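Local structure of 1,3-alpha-isomaltosidase (Kribbella flavida DSM 17836, 5X3I) at residues A[581-589]-A[675-686]. The protein hydrolyses the alpha-1,3-glucosidic linkages of the cyclic tetrasaccharide cyclobis-(1-6)-alpha-nigerosyl to yield isomaltose inside the cell. The protein carries 1 engineered substitution. Numbering follows the deposited sequence.
Sequences RAAAASAFM and YLLGDELLINPV
The end region of helix 576-586 and the type I turn S586-M589 that overlaps it lie against the beta hairpin 675-683 and its exit 684-686, with the CA atoms of A585 and P685 5.2 Å apart. F588 is the central residue of the contact. With CG anti to its carbonyl carbon (chi1 -65°), its ring reaches the hairpin: CD2 packs on I683 CD1 at 3.8 Å, while L677 CD2 comes up at the ring edge, near its plane. The backbone of F588 is held too. Y675 OH donates to F588 O over 3.0 Å, from well above the carbonyl plane (C=O...O angle 117°), and L677 CD1 touches the same oxygen at 3.3 Å, so a leucine methyl helps bury this turn carbonyl. The M589 side chain crosses that of Y675 at about a right angle, CG 3.4 Å from OH, and I683 CB backs one face of the tyrosine ring within the hairpin. One turn earlier, A585 CB meets P685 CB at 3.8 Å. At the far end V686 CG1, swung anti to its backbone N (chi1 -177°), lies over a face of the R581 guanidinium, 3.6 Å from NE, and a water links R581 O to V686 N. R581 NH2 binds the carbonyl of V721. The contact joins the helix before the eighth barrel strand, 591-593, to the C-terminal beta domain, where strand 728-731 adds V728 beside F588 and I683. Helix 622-650 packs L632 and L636 on F588, and helix 541-556 brings F544 to R581 and A585 and L552 to Y675.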
# COMPACT_ATOMS: atom_id res chain seq x y z
N ARG A 581 5.08 23.82 -0.45
CA ARG A 581 3.75 23.55 -1.00
C ARG A 581 3.23 22.24 -0.41
O ARG A 581 2.09 22.15 -0.00
CB ARG A 581 3.76 23.47 -2.53
CG ARG A 581 4.08 24.77 -3.26
CD ARG A 581 3.18 25.93 -2.83
NE ARG A 581 3.22 27.01 -3.81
CZ ARG A 581 2.74 28.23 -3.60
NH1 ARG A 581 2.20 28.54 -2.43
NH2 ARG A 581 2.82 29.15 -4.55
N ALA A 582 4.08 21.23 -0.39
CA ALA A 582 3.71 19.94 0.18
C ALA A 582 3.39 20.06 1.66
O ALA A 582 2.36 19.58 2.11
CB ALA A 582 4.82 18.93 -0.03
N ALA A 583 4.28 20.72 2.40
CA ALA A 583 4.10 20.87 3.84
C ALA A 583 2.80 21.59 4.17
O ALA A 583 2.07 21.17 5.06
CB ALA A 583 5.28 21.61 4.45
N ALA A 584 2.50 22.66 3.43
CA ALA A 584 1.29 23.43 3.70
C ALA A 584 0.02 22.62 3.49
O ALA A 584 -0.87 22.63 4.33
CB ALA A 584 1.26 24.68 2.85
N ALA A 585 -0.06 21.90 2.37
CA ALA A 585 -1.22 21.08 2.09
C ALA A 585 -1.33 19.95 3.11
O ALA A 585 -2.42 19.59 3.53
CB ALA A 585 -1.16 20.50 0.66
N SER A 586 -0.20 19.39 3.50
CA SER A 586 -0.19 18.23 4.39
C SER A 586 -0.68 18.56 5.80
O SER A 586 -1.27 17.72 6.47
CB SER A 586 1.21 17.62 4.45
OG SER A 586 1.58 17.12 3.19
N ALA A 587 -0.46 19.80 6.22
CA ALA A 587 -0.99 20.30 7.50
C ALA A 587 -2.52 20.22 7.55
O ALA A 587 -3.14 20.27 8.60
CB ALA A 587 -0.51 21.73 7.73
N PHE A 588 -3.11 20.18 6.37
CA PHE A 588 -4.54 19.98 6.14
C PHE A 588 -4.98 18.55 5.73
O PHE A 588 -6.00 18.36 5.07
CB PHE A 588 -5.02 21.08 5.20
CG PHE A 588 -4.91 22.45 5.83
CD1 PHE A 588 -3.83 23.27 5.56
CD2 PHE A 588 -5.83 22.87 6.77
CE1 PHE A 588 -3.72 24.51 6.15
CE2 PHE A 588 -5.72 24.11 7.37
CZ PHE A 588 -4.66 24.93 7.07
N MET A 589 -4.11 17.57 5.95
CA MET A 589 -4.41 16.17 5.64
C MET A 589 -4.50 15.33 6.94
O MET A 589 -4.07 15.80 7.98
CB MET A 589 -3.35 15.60 4.71
CG MET A 589 -3.36 16.23 3.32
SD MET A 589 -2.07 15.54 2.30
CE MET A 589 -1.90 16.84 1.09
N TYR A 675 -10.69 19.16 -1.74
CA TYR A 675 -11.43 18.32 -0.82
C TYR A 675 -11.85 19.08 0.42
O TYR A 675 -11.30 20.13 0.75
CB TYR A 675 -10.60 17.10 -0.41
CG TYR A 675 -9.29 17.45 0.25
CD1 TYR A 675 -8.16 17.73 -0.50
CD2 TYR A 675 -9.17 17.47 1.64
CE1 TYR A 675 -6.96 18.04 0.09
CE2 TYR A 675 -7.98 17.77 2.25
CZ TYR A 675 -6.88 18.06 1.48
OH TYR A 675 -5.70 18.37 2.08
N LEU A 676 -12.83 18.54 1.12
CA LEU A 676 -13.21 19.04 2.42
C LEU A 676 -12.44 18.26 3.48
O LEU A 676 -12.40 17.03 3.41
CB LEU A 676 -14.71 18.91 2.65
CG LEU A 676 -15.60 19.73 1.71
CD1 LEU A 676 -17.02 19.23 1.78
CD2 LEU A 676 -15.54 21.20 2.08
N LEU A 677 -11.82 18.96 4.42
CA LEU A 677 -11.23 18.31 5.57
C LEU A 677 -12.27 18.37 6.68
O LEU A 677 -12.48 19.41 7.30
CB LEU A 677 -9.93 19.01 5.98
CG LEU A 677 -9.20 18.53 7.24
CD1 LEU A 677 -8.50 17.22 6.97
CD2 LEU A 677 -8.20 19.57 7.69
N GLY A 678 -12.86 17.22 6.98
CA GLY A 678 -14.06 17.21 7.81
C GLY A 678 -15.19 18.00 7.16
O GLY A 678 -15.13 18.34 5.98
N ASP A 679 -16.22 18.30 7.94
CA ASP A 679 -17.37 19.04 7.46
C ASP A 679 -17.05 20.48 7.06
O ASP A 679 -17.57 20.99 6.08
CB ASP A 679 -18.48 19.07 8.52
CG ASP A 679 -19.07 17.72 8.78
OD1 ASP A 679 -18.92 16.84 7.93
OD2 ASP A 679 -19.71 17.54 9.83
N GLU A 680 -16.23 21.16 7.86
CA GLU A 680 -16.13 22.62 7.78
C GLU A 680 -15.09 23.29 6.90
O GLU A 680 -15.21 24.48 6.62
CB GLU A 680 -15.93 23.16 9.21
CG GLU A 680 -16.74 22.43 10.27
CD GLU A 680 -18.24 22.48 10.05
OE1 GLU A 680 -18.71 23.23 9.18
OE2 GLU A 680 -18.96 21.76 10.76
N LEU A 681 -14.08 22.57 6.43
CA LEU A 681 -12.98 23.23 5.74
C LEU A 681 -12.75 22.67 4.34
O LEU A 681 -12.65 21.46 4.18
CB LEU A 681 -11.68 23.11 6.54
CG LEU A 681 -11.56 23.79 7.90
CD1 LEU A 681 -10.26 23.36 8.58
CD2 LEU A 681 -11.63 25.29 7.77
N LEU A 682 -12.61 23.55 3.37
CA LEU A 682 -12.29 23.16 2.00
C LEU A 682 -10.85 23.52 1.69
O LEU A 682 -10.42 24.66 1.85
CB LEU A 682 -13.26 23.83 1.01
CG LEU A 682 -13.23 23.33 -0.44
CD1 LEU A 682 -14.58 23.52 -1.07
CD2 LEU A 682 -12.19 24.08 -1.23
N ILE A 683 -10.10 22.52 1.24
CA ILE A 683 -8.68 22.67 0.98
C ILE A 683 -8.41 22.61 -0.52
O ILE A 683 -9.02 21.83 -1.23
CB ILE A 683 -7.87 21.57 1.68
CG1 ILE A 683 -8.42 21.29 3.09
CG2 ILE A 683 -6.40 21.92 1.69
CD1 ILE A 683 -8.41 22.50 4.01
N ASN A 684 -7.47 23.43 -0.99
CA ASN A 684 -7.06 23.40 -2.39
C ASN A 684 -5.55 23.51 -2.55
O ASN A 684 -5.03 24.59 -2.80
CB ASN A 684 -7.75 24.52 -3.17
CG ASN A 684 -7.53 24.40 -4.67
OD1 ASN A 684 -7.08 23.37 -5.16
ND2 ASN A 684 -7.85 25.46 -5.40
N PRO A 685 -4.85 22.38 -2.43
CA PRO A 685 -3.39 22.31 -2.46
C PRO A 685 -2.82 23.02 -3.67
O PRO A 685 -3.42 22.95 -4.74
CB PRO A 685 -3.12 20.81 -2.54
CG PRO A 685 -4.30 20.19 -1.91
CD PRO A 685 -5.46 21.05 -2.28
N VAL A 686 -1.66 23.65 -3.53
CA VAL A 686 -1.06 24.26 -4.69
C VAL A 686 -0.10 23.25 -5.29
O VAL A 686 0.96 22.96 -4.74
CB VAL A 686 -0.35 25.57 -4.34
CG1 VAL A 686 0.22 26.21 -5.59
CG2 VAL A 686 -1.31 26.51 -3.66
O HOH W 1 -0.13 23.88 -1.15